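Local atomic coordinates of type II restriction enzyme MunI (Mycoplasma, PDB entry 1D02), a protein that recognises the double-stranded DNA sequence 5'-CAATTG-3' as a homodimeric restriction endonuclease and cleaves it after the first C, leaving 5'-phosphates. Residues 37-42 and 88-93; 43-48 and 79-84; 97-102 and 151-156; 129-134 and 145-150. The protein carries 1 engineered substitution. All coordinates share one frame; numbering follows the deposited sequence.

Contact 1 (37-42 and 88-93); sequences GTKYVL and NTETHK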
# COMPACT_ATOMS: atom_id res chain seq x y z
N GLY D 37 -29.86 -10.39 -14.90
CA GLY D 37 -30.05 -11.05 -16.18
C GLY D 37 -28.81 -11.13 -17.05
O GLY D 37 -28.89 -11.62 -18.18
N THR D 38 -27.67 -10.66 -16.55
CA THR D 38 -26.44 -10.72 -17.34
C THR D 38 -25.55 -11.86 -16.85
O THR D 38 -25.87 -12.58 -15.90
CB THR D 38 -25.61 -9.41 -17.25
OG1 THR D 38 -24.95 -9.37 -15.97
CG2 THR D 38 -26.52 -8.16 -17.38
N LYS D 39 -24.40 -11.99 -17.50
CA LYS D 39 -23.44 -13.01 -17.14
C LYS D 39 -22.56 -12.56 -15.98
O LYS D 39 -21.76 -13.35 -15.47
CB LYS D 39 -22.55 -13.36 -18.35
CG LYS D 39 -21.69 -12.21 -18.83
CD LYS D 39 -21.14 -12.50 -20.24
CE LYS D 39 -20.31 -11.33 -20.75
NZ LYS D 39 -19.84 -11.53 -22.16
N TYR D 40 -22.71 -11.30 -15.56
CA TYR D 40 -21.89 -10.81 -14.45
C TYR D 40 -22.59 -10.97 -13.12
O TYR D 40 -23.82 -10.87 -13.04
CB TYR D 40 -21.53 -9.32 -14.63
CG TYR D 40 -20.86 -9.01 -15.94
CD1 TYR D 40 -21.61 -8.62 -17.04
CD2 TYR D 40 -19.48 -9.18 -16.10
CE1 TYR D 40 -21.01 -8.39 -18.29
CE2 TYR D 40 -18.86 -8.96 -17.36
CZ TYR D 40 -19.64 -8.57 -18.44
OH TYR D 40 -19.07 -8.42 -19.70
N VAL D 41 -21.81 -11.24 -12.08
CA VAL D 41 -22.36 -11.36 -10.75
C VAL D 41 -21.44 -10.59 -9.81
O VAL D 41 -20.23 -10.54 -10.02
CB VAL D 41 -22.45 -12.81 -10.28
CG1 VAL D 41 -23.32 -13.62 -11.22
CG2 VAL D 41 -21.07 -13.41 -10.19
N LEU D 42 -22.03 -9.96 -8.81
CA LEU D 42 -21.26 -9.20 -7.84
C LEU D 42 -21.21 -10.03 -6.56
O LEU D 42 -22.24 -10.56 -6.13
CB LEU D 42 -21.94 -7.87 -7.50
CG LEU D 42 -21.21 -7.01 -6.46
CD1 LEU D 42 -20.02 -6.27 -7.05
CD2 LEU D 42 -22.21 -6.06 -5.84
N ASN D 88 -17.22 -12.50 -14.34
CA ASN D 88 -17.89 -12.76 -15.62
C ASN D 88 -18.05 -14.29 -15.51
O ASN D 88 -17.05 -15.02 -15.58
CB ASN D 88 -16.96 -12.40 -16.76
CG ASN D 88 -17.50 -12.85 -18.11
OD1 ASN D 88 -18.22 -13.86 -18.21
ND2 ASN D 88 -17.13 -12.13 -19.16
N THR D 89 -19.28 -14.78 -15.32
CA THR D 89 -19.50 -16.21 -15.12
C THR D 89 -19.30 -17.07 -16.37
O THR D 89 -19.31 -18.29 -16.26
CB THR D 89 -20.88 -16.51 -14.52
OG1 THR D 89 -21.91 -16.07 -15.43
CG2 THR D 89 -21.04 -15.82 -13.17
N GLU D 90 -19.11 -16.45 -17.52
CA GLU D 90 -18.87 -17.23 -18.74
C GLU D 90 -17.39 -17.51 -18.90
O GLU D 90 -17.00 -18.61 -19.28
CB GLU D 90 -19.37 -16.50 -19.97
CG GLU D 90 -20.88 -16.49 -20.11
CD GLU D 90 -21.33 -15.91 -21.43
OE1 GLU D 90 -22.56 -15.86 -21.64
OE2 GLU D 90 -20.46 -15.52 -22.25
N THR D 91 -16.57 -16.52 -18.58
CA THR D 91 -15.12 -16.65 -18.70
C THR D 91 -14.46 -17.04 -17.36
O THR D 91 -13.32 -17.51 -17.34
CB THR D 91 -14.49 -15.33 -19.11
OG1 THR D 91 -14.75 -14.37 -18.09
CG2 THR D 91 -15.07 -14.83 -20.43
N HIS D 92 -15.18 -16.83 -16.27
CA HIS D 92 -14.71 -17.11 -14.92
C HIS D 92 -13.56 -16.19 -14.49
O HIS D 92 -12.83 -16.49 -13.52
CB HIS D 92 -14.31 -18.58 -14.79
CG HIS D 92 -15.44 -19.52 -15.08
ND1 HIS D 92 -16.52 -19.66 -14.24
CD2 HIS D 92 -15.67 -20.33 -16.14
CE1 HIS D 92 -17.38 -20.51 -14.78
NE2 HIS D 92 -16.89 -20.93 -15.93
N LYS D 93 -13.41 -15.08 -15.21
CA LYS D 93 -12.41 -14.07 -14.85
C LYS D 93 -13.07 -13.19 -13.77
O LYS D 93 -14.28 -12.92 -13.82
CB LYS D 93 -11.99 -13.22 -16.06
CG LYS D 93 -11.06 -13.99 -17.01
CD LYS D 93 -10.49 -13.11 -18.11
CE LYS D 93 -9.49 -13.90 -18.96
NZ LYS D 93 -8.97 -13.06 -20.07
O HOH W 1 -17.48 -12.76 -22.01
O HOH W 2 -19.87 -13.46 -24.23
O HOH W 3 -22.17 -13.42 -23.69
O HOH W 4 -16.42 -9.02 -19.80
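The outer end of the antiparallel pairing between strands 40-44 and 84-88 is closed by Tyr40 and Asn88, a non-hydrogen-bonded pair with CA atoms 4.6 Å apart, just before the chain turns back into strand 93-101. Beside this pair, Lys39 O is gripped twice by Thr89: its backbone N binds at 2.9 Å and nearly straight (166°), its OG1 at 2.7 Å. The Thr89 hydroxyl lies between backbone N and carbonyl carbon (chi1 62°), which lets both donors reach one oxygen and leaves CG2 to meet Val41 CG1 at 3.7 Å. The extended Lys39 chain runs across Glu90 at about a right angle, CD 3.6 Å from Glu90 CD, while its CE reaches Asn88 ND2. Its NZ bonds to Ser7 O; one water joins NZ to Asn88 ND2 and another to Glu90 OE2, which at 4.0 Å from NZ is too far for a direct salt bridge. Asn88 OD1 shapes the turn: it accepts Glu90 N in the carbonyl plane, an Asx turn, and Thr91 N from above the plane, completing an Asx motif. Further into the sheet, Val41 exchanges backbone hydrogen bonds with Glu87, and Leu42 packs on Tyr28 and Phe31 of helix 27-34.

Contact 2 (43-48 and 79-84); sequences YEKPKH and GVSPAF. Engineered in segment 79-84: Ala83 (natural residue Asp). With nucleotides of chain A.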
# COMPACT_ATOMS: atom_id res chain seq x y z
N TYR D 43 -20.03 -10.14 -5.96
CA TYR D 43 -19.90 -10.87 -4.70
C TYR D 43 -19.56 -9.83 -3.63
O TYR D 43 -18.76 -8.94 -3.88
CB TYR D 43 -18.73 -11.87 -4.75
CG TYR D 43 -18.86 -12.95 -5.79
CD1 TYR D 43 -17.81 -13.22 -6.69
CD2 TYR D 43 -20.01 -13.74 -5.87
CE1 TYR D 43 -17.91 -14.25 -7.63
CE2 TYR D 43 -20.12 -14.76 -6.82
CZ TYR D 43 -19.07 -15.02 -7.68
OH TYR D 43 -19.17 -16.05 -8.59
N GLU D 44 -20.21 -9.93 -2.48
CA GLU D 44 -19.94 -9.06 -1.34
C GLU D 44 -18.98 -9.94 -0.50
O GLU D 44 -19.22 -11.12 -0.30
CB GLU D 44 -21.28 -8.74 -0.63
CG GLU D 44 -22.23 -7.98 -1.58
CD GLU D 44 -23.73 -8.00 -1.21
OE1 GLU D 44 -24.07 -8.06 -0.01
OE2 GLU D 44 -24.56 -7.91 -2.16
N LYS D 45 -17.84 -9.42 -0.08
CA LYS D 45 -16.90 -10.26 0.68
C LYS D 45 -16.57 -11.68 0.10
O LYS D 45 -16.74 -12.72 0.76
CB LYS D 45 -17.37 -10.38 2.15
CG LYS D 45 -16.32 -10.90 3.13
CD LYS D 45 -16.86 -10.89 4.56
CE LYS D 45 -15.83 -11.40 5.57
NZ LYS D 45 -16.42 -11.50 6.93
N PRO D 46 -16.10 -11.74 -1.15
CA PRO D 46 -15.72 -12.98 -1.86
C PRO D 46 -14.68 -13.73 -1.01
O PRO D 46 -13.90 -13.10 -0.30
CB PRO D 46 -15.11 -12.46 -3.16
CG PRO D 46 -14.63 -11.07 -2.77
CD PRO D 46 -15.77 -10.56 -1.97
N LYS D 47 -14.65 -15.06 -1.11
CA LYS D 47 -13.74 -15.88 -0.33
C LYS D 47 -12.56 -16.48 -1.10
O LYS D 47 -11.83 -17.31 -0.56
CB LYS D 47 -14.54 -17.01 0.34
CG LYS D 47 -15.66 -16.45 1.21
CD LYS D 47 -16.25 -17.50 2.15
CE LYS D 47 -17.08 -18.54 1.45
NZ LYS D 47 -17.78 -19.40 2.49
N HIS D 48 -12.36 -16.04 -2.34
CA HIS D 48 -11.29 -16.60 -3.17
C HIS D 48 -9.88 -16.46 -2.65
O HIS D 48 -9.01 -17.25 -3.02
CB HIS D 48 -11.31 -15.98 -4.57
CG HIS D 48 -12.66 -15.97 -5.20
ND1 HIS D 48 -13.68 -15.16 -4.76
CD2 HIS D 48 -13.19 -16.71 -6.21
CE1 HIS D 48 -14.77 -15.39 -5.46
NE2 HIS D 48 -14.50 -16.33 -6.35
N GLY D 79 -5.81 -15.15 5.14
CA GLY D 79 -5.78 -14.46 3.87
C GLY D 79 -6.42 -13.10 3.96
O GLY D 79 -6.30 -12.42 4.99
N VAL D 80 -7.09 -12.71 2.88
CA VAL D 80 -7.75 -11.41 2.83
C VAL D 80 -9.22 -11.55 2.40
O VAL D 80 -9.65 -12.59 1.88
CB VAL D 80 -7.02 -10.43 1.85
CG1 VAL D 80 -5.56 -10.18 2.33
CG2 VAL D 80 -7.04 -11.01 0.44
N SER D 81 -9.98 -10.49 2.63
CA SER D 81 -11.39 -10.49 2.33
C SER D 81 -11.70 -9.18 1.61
O SER D 81 -11.93 -8.14 2.26
CB SER D 81 -12.17 -10.62 3.64
OG SER D 81 -13.56 -10.45 3.44
N PRO D 82 -11.66 -9.19 0.27
CA PRO D 82 -11.94 -7.98 -0.50
C PRO D 82 -13.35 -7.47 -0.21
O PRO D 82 -14.23 -8.25 0.15
CB PRO D 82 -11.82 -8.44 -1.95
CG PRO D 82 -10.82 -9.52 -1.88
CD PRO D 82 -11.25 -10.29 -0.63
N ALA D 83 -13.56 -6.17 -0.38
CA ALA D 83 -14.88 -5.57 -0.16
C ALA D 83 -15.89 -6.15 -1.17
O ALA D 83 -17.06 -6.35 -0.85
CB ALA D 83 -14.81 -4.06 -0.34
N PHE D 84 -15.42 -6.42 -2.38
CA PHE D 84 -16.31 -6.98 -3.41
C PHE D 84 -15.51 -7.62 -4.54
O PHE D 84 -14.29 -7.54 -4.56
CB PHE D 84 -17.24 -5.87 -3.97
CG PHE D 84 -16.54 -4.81 -4.81
CD1 PHE D 84 -16.45 -4.94 -6.21
CD2 PHE D 84 -15.97 -3.68 -4.23
CE1 PHE D 84 -15.83 -3.96 -6.97
CE2 PHE D 84 -15.34 -2.70 -4.99
CZ PHE D 84 -15.28 -2.84 -6.37
P DC A 3 -8.72 -8.30 5.45
OP1 DC A 3 -8.84 -8.30 3.97
OP2 DC A 3 -7.39 -8.09 6.06
O5' DC A 3 -9.72 -7.18 5.98
C5' DC A 3 -11.08 -7.23 5.60
C4' DC A 3 -11.79 -5.96 6.01
O4' DC A 3 -11.91 -5.91 7.45
C3' DC A 3 -11.14 -4.64 5.58
O3' DC A 3 -12.23 -3.77 5.24
C2' DC A 3 -10.44 -4.18 6.85
C1' DC A 3 -11.38 -4.69 7.95
N1 DC A 3 -10.71 -4.98 9.23
C2 DC A 3 -11.22 -4.40 10.42
O2 DC A 3 -12.23 -3.69 10.35
N3 DC A 3 -10.60 -4.64 11.60
C4 DC A 3 -9.51 -5.41 11.64
N4 DC A 3 -8.90 -5.57 12.84
C5 DC A 3 -8.98 -6.03 10.46
C6 DC A 3 -9.60 -5.79 9.29
P DC A 2 -7.77 -14.21 8.69
OP1 DC A 2 -7.59 -14.79 7.34
OP2 DC A 2 -6.60 -13.97 9.59
O5' DC A 2 -8.53 -12.83 8.50
C5' DC A 2 -9.64 -12.79 7.61
C4' DC A 2 -10.11 -11.37 7.43
O4' DC A 2 -10.77 -10.93 8.65
C3' DC A 2 -9.02 -10.34 7.12
O3' DC A 2 -9.43 -9.65 5.92
C2' DC A 2 -8.98 -9.46 8.38
C1' DC A 2 -10.37 -9.61 8.97
N1 DC A 2 -10.46 -9.48 10.43
C2 DC A 2 -11.38 -8.57 10.98
O2 DC A 2 -12.09 -7.89 10.21
N3 DC A 2 -11.47 -8.46 12.32
C4 DC A 2 -10.70 -9.22 13.11
N4 DC A 2 -10.85 -9.10 14.45
C5 DC A 2 -9.75 -10.14 12.58
C6 DC A 2 -9.67 -10.23 11.25
O HOH W 5 -11.15 -13.74 -0.06
O HOH W 6 -14.21 -13.01 2.64
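Pro46 O accepts hydrogen bonds from two waters that tie it to the DNA-binding loop: one, at 2.8 Å from Pro46 O, also donates to Val80 O, and the other is hydrogen-bonded to Ser81 OG. With Ser81 OG anti to the backbone N (chi1 172°), the hydroxyl turns to the water and leaves the N-H for DNA. That N-H meets DC3 OP1 of chain A at 2.8 Å and 172°, and Gly79 N holds DC2 OP1 of chain A at 2.9 Å; two successive phosphates are each held by a backbone amide of this loop. Closer to the sheet the segments touch directly. Lys45 N gives a straight but long bond to Ala83 O, 3.3 Å, arriving well above the carbonyl plane, and Tyr28 OH also bonds to this oxygen. Lys45 CA and Phe84 CA make CH...O contacts with Pro82 O and Tyr43 O, the latter at 3.2 Å, and the rings of Pro46 and Pro82 pass obliquely, Pro46 CG 3.9 Å from Pro82 CB. Ala83 is engineered; with the natural Asp, Pro82 and this position would probably supply the Pro-Asp of the PD-(D/E)XK motif. Ala83 and Phe84 both face Gly97 as a classic beta bulge, bringing the loop into the sheet between strands 40-44 and 93-101, with helix 27-34 packed on Phe84.

Contact 3 (97-102 and 151-156); sequences GEIKRQ and VFEGDI. With nucleotides of chain A.
Lys100 and Phe152 form the close-packed side of this parallel strand pair: Lys100 CB packs obliquely against the Phe152 ring, 3.7 Å from Phe152 CD2, and helix 160-170 covers Phe152. Straight between the backbones, Val151 N donates to Glu98 O (2.9 Å, 178°) and Lys100 N to Val151 O; past the strand ends, Ile156 N still reaches Gln102 O. Toward the far end of the other face, where Arg101 and Glu153 are partly exposed, the fit is looser. These two lie side by side with their planes 72° apart, and the salt bridge from Arg101 NE to Glu153 OE1 is long, 3.3 Å. Ile99 CG2 sits over one face of the guanidinium, while NH1 binds DA5 OP2 of chain A at the edge, 2.8 Å away. On the Phe152 face, Lys100 bends twice along its chain and carries NZ to DA4 OP2 of chain A at 3.1 Å. Glu98 and Lys100 fit the E-X-K of the PD-(D/E)XK motif, and DA4 carries the phosphate at the cut, consistent with Lys100 helping to hold the scissile phosphate.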
# COMPACT_ATOMS: atom_id res chain seq x y z
N GLY D 97 -12.24 -6.09 -5.66
CA GLY D 97 -12.31 -4.68 -5.35
C GLY D 97 -12.25 -4.27 -3.90
O GLY D 97 -12.41 -5.10 -3.00
N GLU D 98 -12.01 -2.98 -3.68
CA GLU D 98 -11.96 -2.43 -2.33
C GLU D 98 -12.79 -1.16 -2.33
O GLU D 98 -13.03 -0.55 -3.38
CB GLU D 98 -10.53 -2.09 -1.91
CG GLU D 98 -9.56 -3.26 -1.80
CD GLU D 98 -10.08 -4.39 -0.90
OE1 GLU D 98 -10.92 -4.13 0.00
OE2 GLU D 98 -9.64 -5.55 -1.10
N ILE D 99 -13.21 -0.74 -1.14
CA ILE D 99 -13.99 0.48 -0.99
C ILE D 99 -13.33 1.23 0.15
O ILE D 99 -13.28 0.72 1.28
CB ILE D 99 -15.46 0.16 -0.63
CG1 ILE D 99 -16.14 -0.59 -1.80
CG2 ILE D 99 -16.22 1.45 -0.34
CD1 ILE D 99 -17.58 -0.95 -1.54
N LYS D 100 -12.83 2.42 -0.13
CA LYS D 100 -12.16 3.20 0.91
C LYS D 100 -12.94 4.48 1.14
O LYS D 100 -13.00 5.35 0.27
CB LYS D 100 -10.71 3.50 0.47
CG LYS D 100 -9.79 2.29 0.64
CD LYS D 100 -9.62 1.98 2.14
CE LYS D 100 -9.11 0.56 2.41
NZ LYS D 100 -10.12 -0.48 2.06
N ARG D 101 -13.59 4.58 2.29
CA ARG D 101 -14.40 5.77 2.62
C ARG D 101 -13.58 6.60 3.58
O ARG D 101 -13.00 6.06 4.52
CB ARG D 101 -15.70 5.37 3.33
CG ARG D 101 -16.45 4.24 2.64
CD ARG D 101 -17.76 3.86 3.35
NE ARG D 101 -18.35 2.63 2.80
CZ ARG D 101 -17.92 1.39 3.08
NH1 ARG D 101 -16.91 1.21 3.92
NH2 ARG D 101 -18.50 0.34 2.51
N GLN D 102 -13.52 7.91 3.35
CA GLN D 102 -12.74 8.76 4.27
C GLN D 102 -13.14 10.21 4.16
O GLN D 102 -13.62 10.66 3.10
CB GLN D 102 -11.24 8.62 3.95
CG GLN D 102 -10.28 9.21 5.00
CD GLN D 102 -8.86 8.67 4.82
OE1 GLN D 102 -7.90 9.43 4.55
NE2 GLN D 102 -8.73 7.36 4.94
N VAL D 151 -12.46 1.68 -5.07
CA VAL D 151 -13.46 2.74 -5.17
C VAL D 151 -13.40 3.58 -3.90
O VAL D 151 -13.55 3.05 -2.79
CB VAL D 151 -14.88 2.15 -5.33
CG1 VAL D 151 -15.91 3.28 -5.35
CG2 VAL D 151 -14.94 1.34 -6.64
N PHE D 152 -13.14 4.88 -4.07
CA PHE D 152 -13.06 5.81 -2.93
C PHE D 152 -14.42 6.49 -2.80
O PHE D 152 -15.10 6.73 -3.81
CB PHE D 152 -11.97 6.87 -3.16
CG PHE D 152 -10.57 6.31 -3.18
CD1 PHE D 152 -9.95 5.98 -4.39
CD2 PHE D 152 -9.87 6.11 -2.00
CE1 PHE D 152 -8.65 5.45 -4.42
CE2 PHE D 152 -8.57 5.57 -2.01
CZ PHE D 152 -7.96 5.24 -3.22
N GLU D 153 -14.79 6.81 -1.56
CA GLU D 153 -16.08 7.43 -1.25
C GLU D 153 -15.85 8.41 -0.11
O GLU D 153 -14.86 8.28 0.61
CB GLU D 153 -17.08 6.37 -0.76
CG GLU D 153 -17.47 5.34 -1.82
CD GLU D 153 -18.42 4.24 -1.30
OE1 GLU D 153 -18.77 4.22 -0.11
OE2 GLU D 153 -18.79 3.36 -2.12
N GLY D 154 -16.78 9.35 0.07
CA GLY D 154 -16.64 10.31 1.16
C GLY D 154 -15.99 11.61 0.71
O GLY D 154 -15.65 11.79 -0.47
N ASP D 155 -15.80 12.54 1.64
CA ASP D 155 -15.20 13.82 1.27
C ASP D 155 -13.78 13.70 0.70
O ASP D 155 -13.30 14.61 0.01
CB ASP D 155 -15.25 14.78 2.47
CG ASP D 155 -16.65 15.33 2.70
OD1 ASP D 155 -16.94 15.80 3.81
OD2 ASP D 155 -17.45 15.30 1.75
N ILE D 156 -13.10 12.58 0.95
CA ILE D 156 -11.75 12.43 0.40
C ILE D 156 -11.79 12.58 -1.12
O ILE D 156 -10.84 13.09 -1.73
CB ILE D 156 -11.13 11.04 0.77
CG1 ILE D 156 -9.71 10.92 0.22
CG2 ILE D 156 -12.01 9.91 0.27
CD1 ILE D 156 -8.98 9.61 0.69
P DA A 5 -15.53 2.90 7.22
OP1 DA A 5 -16.77 3.28 7.92
OP2 DA A 5 -15.51 2.83 5.75
O5' DA A 5 -14.29 3.84 7.60
C5' DA A 5 -14.33 4.68 8.72
C4' DA A 5 -12.97 5.28 9.00
O4' DA A 5 -12.04 4.25 9.38
C3' DA A 5 -12.26 6.13 7.92
O3' DA A 5 -11.87 7.37 8.51
C2' DA A 5 -10.96 5.37 7.68
C1' DA A 5 -10.75 4.72 9.05
N9 DA A 5 -9.83 3.59 9.12
C8 DA A 5 -9.56 2.64 8.17
N7 DA A 5 -8.68 1.75 8.54
C5 DA A 5 -8.32 2.14 9.82
C6 DA A 5 -7.41 1.60 10.76
N6 DA A 5 -6.66 0.52 10.54
N1 DA A 5 -7.28 2.24 11.95
C2 DA A 5 -8.02 3.33 12.16
N3 DA A 5 -8.91 3.93 11.36
C4 DA A 5 -9.02 3.27 10.19
P DT A 6 -12.88 8.61 8.49
OP1 DT A 6 -14.24 8.12 8.20
OP2 DT A 6 -12.26 9.65 7.63
O5' DT A 6 -12.83 9.12 9.99
C5' DT A 6 -13.57 8.42 10.97
C4' DT A 6 -12.74 8.20 12.20
O4' DT A 6 -11.68 7.26 11.92
C3' DT A 6 -12.04 9.46 12.70
O3' DT A 6 -12.83 10.07 13.71
C2' DT A 6 -10.72 8.96 13.27
C1' DT A 6 -10.54 7.54 12.75
N1 DT A 6 -9.35 7.48 11.89
C2 DT A 6 -8.19 6.92 12.37
O2 DT A 6 -8.10 6.43 13.49
N3 DT A 6 -7.13 6.94 11.50
C4 DT A 6 -7.13 7.46 10.22
O4 DT A 6 -6.10 7.42 9.54
C5 DT A 6 -8.39 8.01 9.78
C7 DT A 6 -8.49 8.59 8.41
C6 DT A 6 -9.43 7.99 10.62
P DA A 4 -12.00 -2.23 4.86
OP1 DA A 4 -12.92 -1.95 3.73
OP2 DA A 4 -10.56 -1.87 4.75
O5' DA A 4 -12.60 -1.49 6.14
C5' DA A 4 -13.93 -1.75 6.57
C4' DA A 4 -14.31 -0.76 7.65
O4' DA A 4 -13.56 -1.01 8.86
C3' DA A 4 -14.07 0.70 7.30
O3' DA A 4 -15.15 1.46 7.85
C2' DA A 4 -12.74 1.01 7.96
C1' DA A 4 -12.76 0.13 9.20
N9 DA A 4 -11.47 -0.39 9.66
C8 DA A 4 -10.55 -1.12 8.95
N7 DA A 4 -9.54 -1.55 9.67
C5 DA A 4 -9.79 -1.05 10.94
C6 DA A 4 -9.12 -1.20 12.16
N6 DA A 4 -8.00 -1.91 12.31
N1 DA A 4 -9.65 -0.60 13.25
C2 DA A 4 -10.78 0.11 13.10
N3 DA A 4 -11.51 0.31 12.01
C4 DA A 4 -10.96 -0.31 10.95

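Contact 4 (129-134 and 145-150); sequences GLLKAY and ILPFWV
Aliphatic contacts join Leu131 and Tyr134, one helical turn apart, to Pro147 at the entry to strand 148-153. Pro147 fits against both: its CG lies 3.6 Å from Tyr134 CB, and its CD 3.8 Å from Leu131 CD2, the leucine chain meeting the proline ring at about a right angle. The same methyl, Leu131 CD2, has Leu146 CD2 as a more distant neighbour at 4.5 Å. Contacts with the aromatic rings form a second group. Leu131 CD2 comes up to the edge of the Phe148 ring, in its plane, at 4.0 Å from CE2. Phe148 CG lies between its backbone N and carbonyl carbon (chi1 61°), which leans the ring toward the leucine while its CB meets Tyr134 CE2 at 3.9 Å. Tyr134 presents its ring edge to Pro147 O, with CD2 nearest. Both rings have further aromatic neighbours, Phe126 edge-to-face with Phe148 and Phe96 edge-to-face with Tyr134. Lys132, pointing away from this contact, forms a salt bridge with Asp171 of the second subunit. A helix that lies in the connection between two neighbouring parallel strands, 93-101 and 148-153, and packs on the sheet they form is the arrangement of a beta-alpha-beta crossover in an alpha/beta fold.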
# COMPACT_ATOMS: atom_id res chain seq x y z
N GLY D 129 3.48 -9.60 -4.04
CA GLY D 129 2.83 -10.81 -3.60
C GLY D 129 1.34 -10.84 -3.85
O GLY D 129 0.83 -11.86 -4.35
N LEU D 130 0.62 -9.78 -3.50
CA LEU D 130 -0.82 -9.78 -3.73
C LEU D 130 -1.14 -9.62 -5.21
O LEU D 130 -2.14 -10.15 -5.68
CB LEU D 130 -1.52 -8.71 -2.89
CG LEU D 130 -1.52 -9.09 -1.38
CD1 LEU D 130 -2.16 -7.98 -0.56
CD2 LEU D 130 -2.33 -10.38 -1.17
N LEU D 131 -0.31 -8.88 -5.95
CA LEU D 131 -0.55 -8.73 -7.38
C LEU D 131 -0.51 -10.12 -8.03
O LEU D 131 -1.38 -10.45 -8.85
CB LEU D 131 0.52 -7.83 -8.02
CG LEU D 131 0.36 -6.33 -7.82
CD1 LEU D 131 1.60 -5.58 -8.31
CD2 LEU D 131 -0.89 -5.85 -8.59
N LYS D 132 0.49 -10.92 -7.69
CA LYS D 132 0.60 -12.27 -8.27
C LYS D 132 -0.59 -13.13 -7.87
O LYS D 132 -1.16 -13.85 -8.71
CB LYS D 132 1.89 -12.97 -7.82
CG LYS D 132 3.12 -12.50 -8.58
CD LYS D 132 4.39 -13.18 -8.06
CE LYS D 132 5.63 -12.69 -8.81
NZ LYS D 132 6.83 -13.45 -8.37
N ALA D 133 -0.99 -13.07 -6.60
CA ALA D 133 -2.14 -13.87 -6.16
C ALA D 133 -3.43 -13.45 -6.90
O ALA D 133 -4.22 -14.31 -7.35
CB ALA D 133 -2.33 -13.72 -4.65
N TYR D 134 -3.65 -12.14 -7.02
CA TYR D 134 -4.84 -11.63 -7.68
C TYR D 134 -4.87 -12.01 -9.16
O TYR D 134 -5.91 -12.44 -9.68
CB TYR D 134 -4.91 -10.10 -7.57
CG TYR D 134 -5.57 -9.59 -6.29
CD1 TYR D 134 -5.26 -10.13 -5.04
CD2 TYR D 134 -6.51 -8.56 -6.34
CE1 TYR D 134 -5.89 -9.66 -3.87
CE2 TYR D 134 -7.12 -8.08 -5.19
CZ TYR D 134 -6.81 -8.64 -3.97
OH TYR D 134 -7.48 -8.20 -2.85
N ILE D 145 -3.24 -3.19 -17.15
CA ILE D 145 -4.25 -2.95 -16.13
C ILE D 145 -3.85 -3.76 -14.89
O ILE D 145 -3.21 -4.80 -15.02
CB ILE D 145 -5.65 -3.41 -16.62
CG1 ILE D 145 -6.72 -2.72 -15.80
CG2 ILE D 145 -5.81 -4.93 -16.54
CD1 ILE D 145 -6.91 -1.28 -16.23
N LEU D 146 -4.19 -3.26 -13.70
CA LEU D 146 -3.93 -4.00 -12.47
C LEU D 146 -5.17 -4.86 -12.23
O LEU D 146 -6.26 -4.52 -12.68
CB LEU D 146 -3.69 -3.04 -11.30
CG LEU D 146 -2.51 -2.09 -11.58
CD1 LEU D 146 -2.23 -1.24 -10.33
CD2 LEU D 146 -1.26 -2.89 -11.96
N PRO D 147 -5.03 -5.96 -11.48
CA PRO D 147 -6.14 -6.89 -11.20
C PRO D 147 -7.14 -6.50 -10.13
O PRO D 147 -7.96 -7.32 -9.73
CB PRO D 147 -5.40 -8.18 -10.83
CG PRO D 147 -4.18 -7.64 -10.09
CD PRO D 147 -3.75 -6.47 -10.95
N PHE D 148 -7.07 -5.25 -9.66
CA PHE D 148 -7.99 -4.80 -8.62
C PHE D 148 -8.56 -3.44 -8.96
O PHE D 148 -8.05 -2.75 -9.85
CB PHE D 148 -7.26 -4.73 -7.27
CG PHE D 148 -6.10 -3.76 -7.27
CD1 PHE D 148 -6.31 -2.41 -6.98
CD2 PHE D 148 -4.81 -4.19 -7.55
CE1 PHE D 148 -5.24 -1.50 -6.97
CE2 PHE D 148 -3.73 -3.30 -7.54
CZ PHE D 148 -3.93 -1.95 -7.25
N TRP D 149 -9.61 -3.07 -8.25
CA TRP D 149 -10.25 -1.78 -8.47
C TRP D 149 -10.61 -1.21 -7.11
O TRP D 149 -11.37 -1.83 -6.36
CB TRP D 149 -11.51 -1.98 -9.32
CG TRP D 149 -12.26 -0.71 -9.64
CD1 TRP D 149 -11.73 0.53 -9.83
CD2 TRP D 149 -13.66 -0.60 -9.92
NE1 TRP D 149 -12.72 1.42 -10.21
CE2 TRP D 149 -13.91 0.75 -10.27
CE3 TRP D 149 -14.72 -1.51 -9.92
CZ2 TRP D 149 -15.19 1.21 -10.61
CZ3 TRP D 149 -16.00 -1.05 -10.26
CH2 TRP D 149 -16.22 0.30 -10.60
N VAL D 150 -10.07 -0.04 -6.80
CA VAL D 150 -10.33 0.60 -5.51
C VAL D 150 -11.32 1.75 -5.75
O VAL D 150 -11.07 2.63 -6.57
CB VAL D 150 -9.03 1.16 -4.87
CG1 VAL D 150 -9.36 1.90 -3.58
CG2 VAL D 150 -8.02 0.02 -4.56

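Contacts 1, 2 and 3 work along one mixed sheet, and contact 4 lays a helix against it. Contact 1 is peripheral and water-rich, its nearest atom about 14 Å from the DNA; contact 4 is buried and wholly apolar across its two segments. Contacts 2 and 3 lie between these extremes, partly buried and both bound to phosphates of DNA chain A, by backbone amides in contact 2 and by charged side chains in contact 3. Strand 40-44 is shared by contacts 1 and 2, strand 148-153 by contacts 3 and 4. A probable hydrogen bond from Gly97 N to Phe84 O (2.7 Å) couples contacts 2 and 3, bringing Pro82 and engineered Ala83, the probable Pro-Asp position, beside Glu98 and Lys100.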